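Local coordinates for thiosulfate sulfurtransferase YnjE (PDB 2WLR), which catalyses the transfer of sulfur from thiosulfate to cyanide, giving thiocyanate and sulfite, by way of a cysteine persulfide, in the periplasm of Escherichia coli, at residues 32-37 with 124-129; 160-165 with 251-256; 204-209 with 226-231; 219-224 with 373-378; 274-279 with 387-392. All blocks are in the same frame, centred on the assembly; numbering follows the deposited sequence.

Interaction 1. Residues 32-37 with 124-129; sequences NGWPQT and QLVYPQ
Leu-125 takes the indole N-H of Trp-34 on its backbone carbonyl, where strand 125-126 forms the outermost strand of a parallel five-stranded rhodanese sheet and the loop behind helix 28-32 packs against it. A Schellman motif ends that helix: Gly-33 leaves helical geometry with positive phi, and the chain then turns Trp-34 toward the strand. The bond from Trp-34 NE1 to Leu-125 O measures 2.9 Å; the oxygen lies at the ring edge, near its plane, while the nitrogen stands above the carbonyl plane. Two waters lie between Asn-32 ND2 and the same oxygen and may share the carbonyl with the indole; both have other acceptors in reach. Val-126 follows, its CG1 touching the benzo end of the indole 3.8 Å from Trp-34 CZ2. Tyr-127, the N-cap residue of helix 128-135, gives the aromatic part. With CG set between its backbone N and carbonyl carbon (chi1 66°), its ring swings toward the indole and presents an edge to one indole face in a T-shaped pair. The centroids of the Tyr-127 ring and the five-membered ring of Trp-34 are 4.8 Å apart, and the planes meet at 66°. Between the two rings the nearest atoms are Tyr-127 CE1 and Trp-34 CG, 3.5 Å apart. Phe-122 and Trp-130 add further rings around Trp-34. The phenol oxygen bridges to the loop through one water, which lies 2.9 Å from Tyr-127 OH and donates to Pro-35 O at 2.7 Å.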
# COMPACT_ATOMS: atom_id res chain seq x y z
N ASN A 32 -3.11 11.02 4.35
CA ASN A 32 -3.26 9.78 5.10
C ASN A 32 -3.25 9.97 6.62
O ASN A 32 -3.74 9.12 7.36
CB ASN A 32 -2.18 8.77 4.73
CG ASN A 32 -2.29 8.24 3.31
OD1 ASN A 32 -3.36 8.31 2.68
ND2 ASN A 32 -1.22 7.61 2.85
N GLY A 33 -2.61 11.04 7.08
CA GLY A 33 -2.53 11.28 8.52
C GLY A 33 -1.22 11.79 9.05
O GLY A 33 -1.18 12.27 10.18
N TRP A 34 -0.13 11.73 8.30
CA TRP A 34 1.13 12.27 8.80
C TRP A 34 0.96 13.77 9.02
O TRP A 34 0.55 14.50 8.15
CB TRP A 34 2.26 12.04 7.84
CG TRP A 34 2.68 10.62 7.80
CD1 TRP A 34 2.37 9.69 6.84
CD2 TRP A 34 3.47 9.92 8.77
NE1 TRP A 34 2.89 8.50 7.16
CE2 TRP A 34 3.62 8.60 8.31
CE3 TRP A 34 4.10 10.29 9.97
CZ2 TRP A 34 4.34 7.64 9.01
CZ3 TRP A 34 4.80 9.34 10.66
CH2 TRP A 34 4.96 8.03 10.17
N PRO A 35 1.29 14.25 10.24
CA PRO A 35 1.24 15.70 10.41
C PRO A 35 2.36 16.42 9.65
O PRO A 35 3.45 15.89 9.48
CB PRO A 35 1.38 15.87 11.93
CG PRO A 35 1.23 14.53 12.53
CD PRO A 35 1.56 13.52 11.48
N GLN A 36 2.11 17.66 9.26
CA GLN A 36 3.11 18.45 8.56
C GLN A 36 4.18 18.99 9.52
O GLN A 36 5.25 19.38 9.07
CB GLN A 36 2.45 19.58 7.78
CG GLN A 36 1.50 19.03 6.67
CD GLN A 36 0.91 20.11 5.81
OE1 GLN A 36 -0.27 20.45 5.95
NE2 GLN A 36 1.71 20.61 4.87
N THR A 37 3.85 19.05 10.81
CA THR A 37 4.79 19.46 11.88
C THR A 37 4.44 18.59 13.09
O THR A 37 3.35 18.04 13.18
CB THR A 37 4.56 20.92 12.31
OG1 THR A 37 3.20 21.09 12.70
CG2 THR A 37 4.90 21.87 11.16
N GLN A 124 2.28 3.19 9.57
CA GLN A 124 2.89 2.02 8.91
C GLN A 124 3.37 2.28 7.53
O GLN A 124 4.11 1.46 6.98
CB GLN A 124 1.90 0.87 8.87
CG GLN A 124 1.58 0.30 10.28
CD GLN A 124 0.34 -0.55 10.34
OE1 GLN A 124 -0.36 -0.79 9.34
NE2 GLN A 124 0.05 -1.06 11.53
N LEU A 125 2.92 3.36 6.91
CA LEU A 125 3.28 3.73 5.53
C LEU A 125 4.02 5.03 5.61
O LEU A 125 3.45 6.12 5.52
CB LEU A 125 2.02 3.88 4.64
CG LEU A 125 1.31 2.56 4.37
CD1 LEU A 125 -0.02 2.82 3.69
CD2 LEU A 125 2.11 1.60 3.52
N VAL A 126 5.33 4.92 5.77
CA VAL A 126 6.15 6.12 5.95
C VAL A 126 6.52 6.80 4.61
O VAL A 126 6.25 6.28 3.53
CB VAL A 126 7.41 5.82 6.79
CG1 VAL A 126 7.00 5.04 8.07
CG2 VAL A 126 8.46 5.04 5.95
N TYR A 127 7.15 7.96 4.68
CA TYR A 127 7.50 8.75 3.52
C TYR A 127 8.95 9.26 3.67
O TYR A 127 9.51 9.21 4.78
CB TYR A 127 6.48 9.87 3.34
CG TYR A 127 6.45 10.92 4.41
CD1 TYR A 127 5.80 10.72 5.62
CD2 TYR A 127 7.07 12.15 4.21
CE1 TYR A 127 5.76 11.70 6.57
CE2 TYR A 127 7.05 13.14 5.19
CZ TYR A 127 6.40 12.91 6.36
OH TYR A 127 6.40 13.93 7.29
N PRO A 128 9.56 9.74 2.58
CA PRO A 128 11.02 9.96 2.62
C PRO A 128 11.52 10.94 3.68
O PRO A 128 12.46 10.61 4.42
CB PRO A 128 11.35 10.43 1.20
CG PRO A 128 10.34 9.72 0.37
CD PRO A 128 9.07 9.79 1.20
N GLN A 129 10.95 12.12 3.76
CA GLN A 129 11.42 13.08 4.75
C GLN A 129 11.39 12.52 6.16
O GLN A 129 12.28 12.77 6.98
CB GLN A 129 10.66 14.40 4.67
CG GLN A 129 11.37 15.50 5.45
CD GLN A 129 12.73 15.87 4.86
OE1 GLN A 129 12.86 16.04 3.64
NE2 GLN A 129 13.75 15.93 5.71
O HOH W 1 1.91 7.71 3.63
O HOH W 2 0.41 6.99 5.42
O HOH W 3 4.96 13.66 9.74

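Interaction 2. Residues 160-165 with 251-256; sequences LYLISH and GTPPKV
Two hydrogen bonds of unequal strength tie Gly-251 to residues 160-165. Gly-251 N donates to Leu-162 O at 2.8 Å and almost straight, 170° at the hydrogen, meeting the carbonyl of a short, weakly bonded helix. The second is weak: His-165 NE2 donates to Gly-251 O over 3.5 Å, well bent, with the oxygen at the edge of the imidazole. Gly-251 has positive phi, and a side chain there would be jammed against the preceding carbonyl oxygen. The contact joins helix 160-163, which follows strand 148-154 of the second rhodanese domain, to the long linker that leads from helix 238-243 to strand 273-274 of the third. Apolar packing continues along this linker. The Tyr-161 ring, brought up to it by a chi1 of 174°, lies beside the proline pair, its CE1 3.7 Å from Pro-253 CG. The phenol oxygen, Tyr-161 OH, also comes within 3.7 Å of Pro-254 CD, in van der Waals contact. That hydroxyl is hydrogen-bonded to Ala-169 O. A serine in place of Tyr-161 would probably open a gap beside Pro-253 and leave the Ala-169 carbonyl without this phenol partner. On the outer side, Leu-162 CD2 rests 3.7 Å from Thr-252 CA.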
# COMPACT_ATOMS: atom_id res chain seq x y z
N LEU A 160 20.81 -2.89 -8.07
CA LEU A 160 20.68 -1.44 -7.99
C LEU A 160 21.12 -0.87 -6.65
O LEU A 160 21.69 0.22 -6.60
CB LEU A 160 19.24 -1.06 -8.31
CG LEU A 160 18.88 -1.23 -9.78
CD1 LEU A 160 17.35 -1.09 -9.92
CD2 LEU A 160 19.67 -0.25 -10.65
N TYR A 161 20.88 -1.61 -5.57
CA TYR A 161 21.33 -1.23 -4.23
C TYR A 161 22.82 -0.88 -4.21
O TYR A 161 23.22 0.04 -3.54
CB TYR A 161 21.06 -2.36 -3.25
CG TYR A 161 21.61 -2.17 -1.83
CD1 TYR A 161 22.96 -2.44 -1.53
CD2 TYR A 161 20.80 -1.78 -0.77
CE1 TYR A 161 23.45 -2.30 -0.25
CE2 TYR A 161 21.29 -1.64 0.52
CZ TYR A 161 22.64 -1.90 0.79
OH TYR A 161 23.11 -1.75 2.07
N LEU A 162 23.64 -1.62 -4.95
CA LEU A 162 25.08 -1.31 -4.93
C LEU A 162 25.39 0.08 -5.50
O LEU A 162 26.39 0.70 -5.11
CB LEU A 162 25.86 -2.36 -5.72
CG LEU A 162 25.78 -3.80 -5.22
CD1 LEU A 162 26.53 -4.75 -6.17
CD2 LEU A 162 26.31 -3.91 -3.83
N ILE A 163 24.58 0.54 -6.44
CA ILE A 163 24.78 1.84 -7.08
C ILE A 163 24.27 2.97 -6.17
O ILE A 163 24.95 3.97 -5.97
CB ILE A 163 24.09 1.89 -8.45
CG1 ILE A 163 24.59 0.77 -9.38
CG2 ILE A 163 24.27 3.28 -9.09
CD1 ILE A 163 26.06 0.85 -9.70
N SER A 164 23.05 2.81 -5.66
CA SER A 164 22.45 3.79 -4.75
C SER A 164 21.42 3.10 -3.86
O SER A 164 20.65 2.28 -4.33
CB SER A 164 21.73 4.89 -5.55
OG SER A 164 21.53 6.02 -4.74
N HIS A 165 21.45 3.43 -2.58
CA HIS A 165 20.44 3.00 -1.60
C HIS A 165 20.24 4.05 -0.53
O HIS A 165 21.00 5.05 -0.45
CB HIS A 165 20.75 1.63 -0.99
CG HIS A 165 22.13 1.48 -0.43
ND1 HIS A 165 22.48 1.84 0.85
CD2 HIS A 165 23.22 0.90 -0.98
CE1 HIS A 165 23.77 1.57 1.03
NE2 HIS A 165 24.23 0.99 -0.05
N GLY A 251 27.51 0.94 -2.57
CA GLY A 251 28.35 -0.20 -2.23
C GLY A 251 27.66 -1.36 -1.55
O GLY A 251 26.43 -1.39 -1.34
N THR A 252 28.47 -2.35 -1.20
CA THR A 252 28.00 -3.59 -0.59
C THR A 252 27.32 -3.33 0.75
O THR A 252 27.66 -2.38 1.46
CB THR A 252 29.19 -4.56 -0.38
OG1 THR A 252 30.14 -3.93 0.47
CG2 THR A 252 29.84 -4.90 -1.70
N PRO A 253 26.31 -4.15 1.11
CA PRO A 253 25.69 -3.95 2.42
C PRO A 253 26.71 -4.04 3.57
O PRO A 253 27.47 -5.01 3.61
CB PRO A 253 24.67 -5.11 2.52
CG PRO A 253 24.45 -5.56 1.15
CD PRO A 253 25.69 -5.25 0.36
N PRO A 254 26.71 -3.06 4.49
CA PRO A 254 27.59 -3.11 5.67
C PRO A 254 27.30 -4.30 6.56
O PRO A 254 26.19 -4.81 6.54
CB PRO A 254 27.21 -1.84 6.45
CG PRO A 254 26.66 -0.93 5.44
CD PRO A 254 25.96 -1.78 4.43
N LYS A 255 28.28 -4.68 7.37
CA LYS A 255 28.11 -5.70 8.38
C LYS A 255 26.99 -5.32 9.34
O LYS A 255 26.91 -4.18 9.80
CB LYS A 255 29.41 -5.86 9.18
CG LYS A 255 29.78 -7.27 9.45
CD LYS A 255 31.12 -7.35 10.17
CE LYS A 255 31.84 -8.66 9.90
NZ LYS A 255 30.90 -9.78 9.66
N VAL A 256 26.11 -6.27 9.62
CA VAL A 256 25.07 -6.07 10.60
C VAL A 256 25.37 -6.91 11.84
O VAL A 256 25.75 -8.07 11.73
CB VAL A 256 23.68 -6.42 9.99
CG1 VAL A 256 22.59 -6.34 11.02
CG2 VAL A 256 23.39 -5.49 8.81

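Interaction 3. Residues 204-209 with 226-231; sequences TTVILY and AGVKDV
Thr-205 and Asp-230 lean across each other at a slant, the hydroxyl of one meeting the carboxylate of the other. Thr-205 OG1 donates to Asp-230 OD2 at 2.8 Å, approaching from above the carboxylate plane, and Thr-205 CG2 lies against the same oxygen at 3.3 Å. A chi1 of -178° sets the carboxylate carbon of Asp-230 opposite the main-chain nitrogen and so within reach of Thr-205, while its OD1 forms a salt bridge with Arg-232. Replacing Asp-230 by an alanine is likely to leave the Thr-205 hydroxyl without this acceptor and Arg-232 without this salt bridge. On the other side of the backbone the valines take over. Val-206 and Val-228 cross at about a right angle, CG2 of Val-206 being 4.0 Å from CG1 of Val-228; farther along, Leu-208 CD1 meets Val-231 CG1 at 4.1 Å, both side chains packing on Ala-220 of helix 213-226. Between these two layers the strands pair: Val-206 N donates to Asp-230 O at 2.9 Å. A water, weakly bonded to Thr-204 O, accepts from Asp-230 N just before the strand pairing. The helix running from 213 to 226 connects strand 205-209 to the neighbouring parallel strand 231-234, the beta-alpha-beta crossover of the open-twisted rhodanese sheet.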
# COMPACT_ATOMS: atom_id res chain seq x y z
N THR A 204 12.32 -4.93 17.41
CA THR A 204 13.01 -4.04 16.50
C THR A 204 12.01 -3.56 15.46
O THR A 204 11.32 -4.38 14.84
CB THR A 204 14.12 -4.76 15.73
OG1 THR A 204 15.00 -5.42 16.65
CG2 THR A 204 14.92 -3.79 14.84
N THR A 205 11.91 -2.25 15.27
CA THR A 205 11.09 -1.70 14.18
C THR A 205 11.83 -1.92 12.87
O THR A 205 12.99 -1.60 12.74
CB THR A 205 10.82 -0.20 14.34
OG1 THR A 205 10.09 0.01 15.56
CG2 THR A 205 9.99 0.34 13.14
N VAL A 206 11.12 -2.45 11.88
CA VAL A 206 11.73 -2.68 10.56
C VAL A 206 10.99 -1.84 9.53
O VAL A 206 9.76 -1.97 9.38
CB VAL A 206 11.71 -4.14 10.18
CG1 VAL A 206 12.31 -4.32 8.81
CG2 VAL A 206 12.46 -5.03 11.23
N ILE A 207 11.72 -1.00 8.83
CA ILE A 207 11.18 -0.20 7.72
C ILE A 207 11.75 -0.79 6.43
O ILE A 207 12.95 -0.70 6.18
CB ILE A 207 11.50 1.30 7.89
CG1 ILE A 207 11.00 1.80 9.25
CG2 ILE A 207 10.87 2.11 6.77
CD1 ILE A 207 12.02 2.57 9.97
N LEU A 208 10.90 -1.35 5.61
CA LEU A 208 11.27 -1.96 4.35
C LEU A 208 10.93 -1.07 3.18
O LEU A 208 9.89 -0.37 3.17
CB LEU A 208 10.57 -3.32 4.19
CG LEU A 208 11.17 -4.44 5.05
CD1 LEU A 208 10.12 -5.40 5.57
CD2 LEU A 208 12.29 -5.16 4.26
N TYR A 209 11.77 -1.12 2.16
CA TYR A 209 11.45 -0.48 0.89
C TYR A 209 11.97 -1.30 -0.23
O TYR A 209 12.84 -2.13 -0.05
CB TYR A 209 11.99 0.96 0.78
CG TYR A 209 13.50 1.06 0.55
CD1 TYR A 209 14.41 0.98 1.60
CD2 TYR A 209 14.01 1.24 -0.73
CE1 TYR A 209 15.79 1.06 1.35
CE2 TYR A 209 15.36 1.32 -0.95
CZ TYR A 209 16.23 1.24 0.08
OH TYR A 209 17.60 1.31 -0.16
N ALA A 226 6.04 -13.89 11.54
CA ALA A 226 7.06 -14.42 12.43
C ALA A 226 6.93 -13.87 13.84
O ALA A 226 7.15 -14.57 14.81
CB ALA A 226 8.41 -14.15 11.88
N GLY A 227 6.62 -12.59 13.92
CA GLY A 227 6.42 -11.91 15.19
C GLY A 227 7.14 -10.59 15.36
O GLY A 227 7.20 -10.11 16.48
N VAL A 228 7.68 -9.99 14.30
CA VAL A 228 8.18 -8.61 14.39
C VAL A 228 6.96 -7.70 14.60
O VAL A 228 6.05 -7.70 13.79
CB VAL A 228 9.01 -8.17 13.15
CG1 VAL A 228 9.59 -6.76 13.36
CG2 VAL A 228 10.13 -9.15 12.84
N LYS A 229 6.92 -6.96 15.71
CA LYS A 229 5.72 -6.24 16.09
C LYS A 229 5.47 -5.03 15.19
O LYS A 229 4.33 -4.78 14.79
CB LYS A 229 5.81 -5.81 17.55
CG LYS A 229 5.85 -6.97 18.54
CD LYS A 229 5.89 -6.52 20.01
CE LYS A 229 5.35 -7.61 20.94
NZ LYS A 229 3.88 -7.87 20.75
N ASP A 230 6.52 -4.28 14.90
CA ASP A 230 6.43 -2.99 14.23
C ASP A 230 7.18 -3.08 12.90
O ASP A 230 8.39 -2.98 12.86
CB ASP A 230 6.95 -1.90 15.16
CG ASP A 230 6.85 -0.49 14.57
OD1 ASP A 230 6.23 -0.34 13.49
OD2 ASP A 230 7.39 0.44 15.21
N VAL A 231 6.42 -3.32 11.83
CA VAL A 231 6.93 -3.42 10.47
C VAL A 231 6.19 -2.36 9.64
O VAL A 231 4.95 -2.27 9.66
CB VAL A 231 6.72 -4.81 9.84
CG1 VAL A 231 7.28 -4.84 8.45
CG2 VAL A 231 7.37 -5.91 10.69
O HOH W 4 9.11 -4.58 16.25

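Interaction 4. Residues 219-224 with 373-378; sequences VAQIML and ETFMYA
Phe-375 takes the aliphatic part of Gln-221 over one face of its ring, and this is the tight part of the contact. Gln-221 CG stands 3.8 Å from the ring centroid, 20° off the normal, in a CH-pi contact offset toward the rim near CD1. CG lies anti to the backbone N of Gln-221 (chi1 -176°), which carries it out across the ring; the chain then bends at chi2, and the amide plane ends almost perpendicular to the ring. Leu-224 reaches the same phenyl from another direction, its CD1 at the ring edge and 3.9 Å from Phe-375 CE1. That methyl also meets Met-376, here selenomethionine, tip to tip: Leu-224 CD1 is 3.7 Å from Met-376 SE. The two helices belong to different rhodanese domains, 213-226 to the second and 369-380 to the third, and their packing forms part of the domain interface. The axes of the two short segments approach to 9.6 Å, with their N-to-C directions 63° apart. The third domain's helix follows directly on the loop of the active-site cysteine, and Phe-375 is about 10 Å, side chain to side chain, from Arg-370, a probable substrate-binding residue. The contact is narrower at Ala-220, where the Met-376 side chain is its one partner across the segments. There the Met-376 chain, bent at chi2 and chi3, brings its terminal methyl alongside, CE 3.7 Å from Ala-220 CB. No hydrogen bond crosses between these segments, and no solvent side opens here: all five touching residues are buried. Beyond them, Ala-220 and Met-376 both reach Leu-233, while Gln-221 and Phe-375 lie on Val-388.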
# COMPACT_ATOMS: atom_id res chain seq x y z
N VAL A 219 8.37 -9.41 2.12
CA VAL A 219 9.24 -9.60 3.28
C VAL A 219 8.51 -9.11 4.53
O VAL A 219 8.54 -9.76 5.57
CB VAL A 219 10.57 -8.87 3.10
CG1 VAL A 219 11.45 -9.00 4.34
CG2 VAL A 219 11.32 -9.42 1.89
N ALA A 220 7.85 -7.96 4.44
CA ALA A 220 7.17 -7.41 5.59
C ALA A 220 6.12 -8.32 6.15
O ALA A 220 6.02 -8.48 7.37
CB ALA A 220 6.55 -6.04 5.23
N GLN A 221 5.24 -8.85 5.30
CA GLN A 221 4.15 -9.66 5.78
C GLN A 221 4.69 -10.93 6.46
O GLN A 221 4.16 -11.38 7.49
CB GLN A 221 3.18 -9.99 4.64
CG GLN A 221 1.91 -10.78 5.04
CD GLN A 221 2.12 -12.30 5.12
OE1 GLN A 221 3.11 -12.80 4.67
NE2 GLN A 221 1.17 -13.00 5.74
N ILE A 222 5.77 -11.50 5.90
CA ILE A 222 6.37 -12.69 6.49
C ILE A 222 7.00 -12.36 7.85
O ILE A 222 6.86 -13.12 8.81
CB ILE A 222 7.37 -13.33 5.51
CG1 ILE A 222 6.60 -14.03 4.39
CG2 ILE A 222 8.25 -14.38 6.23
CD1 ILE A 222 7.43 -14.34 3.17
N MSE A 223 7.58 -11.18 7.98
CA MSE A 223 8.09 -10.75 9.29
C MSE A 223 6.99 -10.56 10.31
O MSE A 223 7.17 -10.90 11.50
CB MSE A 223 8.88 -9.46 9.17
CG MSE A 223 10.20 -9.67 8.49
SE MSE A 223 11.28 -8.05 8.56
CE MSE A 223 12.88 -8.83 7.68
N LEU A 224 5.83 -10.04 9.89
CA LEU A 224 4.70 -9.86 10.81
C LEU A 224 4.20 -11.24 11.28
O LEU A 224 3.93 -11.44 12.46
CB LEU A 224 3.56 -9.07 10.16
CG LEU A 224 3.84 -7.58 10.04
CD1 LEU A 224 2.83 -6.98 9.06
CD2 LEU A 224 3.76 -6.84 11.37
N GLU A 373 1.44 -6.88 -0.77
CA GLU A 373 1.24 -5.44 -0.87
C GLU A 373 -0.19 -5.08 -0.45
O GLU A 373 -0.38 -4.12 0.34
CB GLU A 373 1.57 -4.96 -2.30
CG GLU A 373 1.39 -3.47 -2.48
CD GLU A 373 1.94 -2.94 -3.79
OE1 GLU A 373 2.48 -3.72 -4.62
OE2 GLU A 373 1.81 -1.72 -4.00
N THR A 374 -1.20 -5.78 -0.95
CA THR A 374 -2.57 -5.48 -0.56
C THR A 374 -2.81 -5.77 0.91
O THR A 374 -3.56 -5.03 1.56
CB THR A 374 -3.65 -6.19 -1.39
OG1 THR A 374 -3.39 -7.58 -1.47
CG2 THR A 374 -3.64 -5.61 -2.81
N PHE A 375 -2.21 -6.84 1.43
CA PHE A 375 -2.28 -7.10 2.87
C PHE A 375 -1.76 -5.90 3.65
O PHE A 375 -2.40 -5.45 4.63
CB PHE A 375 -1.45 -8.31 3.25
CG PHE A 375 -1.30 -8.51 4.72
CD1 PHE A 375 -0.27 -7.91 5.39
CD2 PHE A 375 -2.17 -9.32 5.42
CE1 PHE A 375 -0.11 -8.10 6.76
CE2 PHE A 375 -2.01 -9.49 6.79
CZ PHE A 375 -0.95 -8.88 7.44
N MSE A 376 -0.59 -5.38 3.28
CA MSE A 376 -0.05 -4.23 4.01
C MSE A 376 -0.93 -3.00 3.93
O MSE A 376 -1.09 -2.30 4.92
CB MSE A 376 1.39 -3.92 3.59
CG MSE A 376 2.40 -5.02 3.85
SE MSE A 376 2.64 -5.41 5.75
CE MSE A 376 3.72 -3.83 6.20
N TYR A 377 -1.51 -2.73 2.77
CA TYR A 377 -2.46 -1.62 2.65
C TYR A 377 -3.72 -1.85 3.53
O TYR A 377 -4.10 -0.98 4.28
CB TYR A 377 -2.85 -1.39 1.20
CG TYR A 377 -1.72 -0.97 0.28
CD1 TYR A 377 -0.53 -0.39 0.79
CD2 TYR A 377 -1.79 -1.20 -1.08
CE1 TYR A 377 0.50 -0.01 -0.03
CE2 TYR A 377 -0.76 -0.80 -1.91
CZ TYR A 377 0.38 -0.22 -1.37
OH TYR A 377 1.40 0.16 -2.21
N ALA A 378 -4.31 -3.04 3.47
CA ALA A 378 -5.49 -3.33 4.29
C ALA A 378 -5.19 -3.23 5.77
O ALA A 378 -5.99 -2.75 6.53
CB ALA A 378 -6.01 -4.74 3.95

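Interaction 5. Residues 274-279 with 387-392; sequences LDMEQA and SVYDGG
Ala-279 presses its methyl onto one face of the Tyr-389 ring, CB 3.7 Å from the ring centroid and 18° off the normal. The opposite face is backed by the chain at Gly-391 and Gly-392, which holds the phenol between helix and loop. A chi1 of 163° directs the Tyr-389 ring beneath the start of helix 276-280. Met-276, a selenomethionine, runs alongside it in the same direction, its CG 3.5 Å from Tyr-389 OH. That hydroxyl is hydrogen-bonded to Glu-395 of the following helix. On the strand side, Leu-274 CG packs 3.4 Å from Ser-387 OG, a hydroxyl already hydrogen-bonded to Ser-362. The backbones meet as parallel strands: Leu-274 pairs with Tyr-389, so strand 273-274 forms the outermost strand of the third domain's sheet beside 386-389, as strand 125-126 does in the second. Leu-274 N donates to Val-388 O at 2.8 Å, with 168° at the hydrogen. The return bond, Asp-390 N to Leu-274 O, is weak at 3.4 Å, and the same carbonyl oxygen lies at the edge of the Tyr-389 ring. Farther out, the helix start is closed by a capping box. Gln-278 N donates to Asp-275 OD1 at 2.9 Å, nearly along the C-O axis, while Asp-275 N returns a bond of equal length to Gln-278 OE1, in the plane of the amide carbonyl. At the other border, the carboxylate of Asp-390 is engaged by a salt bridge with Arg-218 and a hydrogen bond from Lys-185 N, both in the second domain.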
# COMPACT_ATOMS: atom_id res chain seq x y z
N LEU A 274 -2.45 -18.11 5.55
CA LEU A 274 -3.33 -19.26 5.39
C LEU A 274 -2.70 -20.29 4.49
O LEU A 274 -1.97 -19.97 3.55
CB LEU A 274 -4.68 -18.87 4.81
CG LEU A 274 -5.51 -17.85 5.54
CD1 LEU A 274 -6.92 -17.87 4.92
CD2 LEU A 274 -5.63 -18.11 7.04
N ASP A 275 -3.03 -21.54 4.80
CA ASP A 275 -2.73 -22.65 3.93
C ASP A 275 -3.91 -22.94 2.99
O ASP A 275 -4.95 -22.28 3.06
CB ASP A 275 -2.29 -23.89 4.73
CG ASP A 275 -3.42 -24.56 5.50
OD1 ASP A 275 -4.64 -24.36 5.24
OD2 ASP A 275 -3.06 -25.37 6.40
N MSE A 276 -3.75 -23.93 2.12
CA MSE A 276 -4.76 -24.17 1.09
C MSE A 276 -6.13 -24.52 1.64
O MSE A 276 -7.14 -24.04 1.13
CB MSE A 276 -4.31 -25.27 0.15
CG MSE A 276 -5.28 -25.51 -0.99
SE MSE A 276 -4.42 -26.47 -2.44
CE MSE A 276 -3.96 -28.06 -1.41
N GLU A 277 -6.18 -25.36 2.66
CA GLU A 277 -7.47 -25.77 3.22
C GLU A 277 -8.18 -24.65 3.98
O GLU A 277 -9.40 -24.49 3.90
CB GLU A 277 -7.29 -27.02 4.08
CG GLU A 277 -6.87 -28.24 3.25
CD GLU A 277 -7.75 -28.47 2.01
OE1 GLU A 277 -9.00 -28.47 2.13
OE2 GLU A 277 -7.19 -28.61 0.90
N GLN A 278 -7.41 -23.81 4.65
CA GLN A 278 -7.97 -22.62 5.30
C GLN A 278 -8.52 -21.65 4.25
O GLN A 278 -9.61 -21.10 4.41
CB GLN A 278 -6.92 -21.92 6.15
CG GLN A 278 -6.49 -22.68 7.38
CD GLN A 278 -5.29 -22.04 8.03
OE1 GLN A 278 -4.28 -21.77 7.39
NE2 GLN A 278 -5.41 -21.77 9.30
N ALA A 279 -7.78 -21.46 3.16
CA ALA A 279 -8.24 -20.58 2.09
C ALA A 279 -9.53 -21.10 1.47
O ALA A 279 -10.48 -20.33 1.25
CB ALA A 279 -7.15 -20.44 1.03
N SER A 387 -5.23 -11.60 5.87
CA SER A 387 -4.13 -12.57 5.76
C SER A 387 -3.71 -12.72 4.32
O SER A 387 -4.32 -12.13 3.40
CB SER A 387 -4.53 -13.94 6.28
OG SER A 387 -5.63 -14.46 5.53
N VAL A 388 -2.67 -13.52 4.11
CA VAL A 388 -2.24 -13.91 2.78
C VAL A 388 -2.34 -15.42 2.69
O VAL A 388 -1.91 -16.13 3.59
CB VAL A 388 -0.81 -13.45 2.46
CG1 VAL A 388 -0.30 -14.09 1.18
CG2 VAL A 388 -0.76 -11.90 2.39
N TYR A 389 -3.00 -15.91 1.63
CA TYR A 389 -2.95 -17.33 1.27
C TYR A 389 -1.71 -17.52 0.41
O TYR A 389 -1.66 -17.18 -0.77
CB TYR A 389 -4.26 -17.75 0.55
CG TYR A 389 -4.12 -19.06 -0.22
CD1 TYR A 389 -3.43 -20.11 0.33
CD2 TYR A 389 -4.70 -19.24 -1.50
CE1 TYR A 389 -3.26 -21.31 -0.36
CE2 TYR A 389 -4.55 -20.45 -2.19
CZ TYR A 389 -3.84 -21.47 -1.61
OH TYR A 389 -3.63 -22.68 -2.25
N ASP A 390 -0.67 -18.05 1.03
CA ASP A 390 0.66 -18.10 0.44
C ASP A 390 0.68 -18.86 -0.90
O ASP A 390 1.16 -18.35 -1.93
CB ASP A 390 1.64 -18.76 1.45
CG ASP A 390 3.12 -18.45 1.19
OD1 ASP A 390 3.50 -17.80 0.18
OD2 ASP A 390 3.94 -18.94 1.99
N GLY A 391 0.11 -20.07 -0.88
CA GLY A 391 0.20 -20.94 -2.06
C GLY A 391 -0.34 -20.33 -3.35
O GLY A 391 0.22 -20.52 -4.44
N GLY A 392 -1.45 -19.61 -3.22
CA GLY A 392 -2.05 -18.92 -4.34
C GLY A 392 -2.42 -19.83 -5.48
O GLY A 392 -2.74 -21.02 -5.30

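How the interactions relate
Interactions 1 and 3 share the second domain's sheet, where Val-126 CG2 packs 3.9 Å from Ile-207 CG2; interaction 2 adjoins it through His-165 and Tyr-209. Helix 213-226 carries the path onward: Ala-220 CB lies 3.5 Å from Val-231 CG1 of interaction 3 and faces the third domain in interaction 4. Phe-375 CB then meets Val-388 CG2 at 3.8 Å, joining interaction 4 to interaction 5. These last two lie nearest the catalytic region, with the Val-388 side chain about 9 Å from that of Arg-370 and the Asp-390 side chain about 8 Å from a bound buffer molecule. Interactions 2 and 5, with centres 34 Å apart, do not touch.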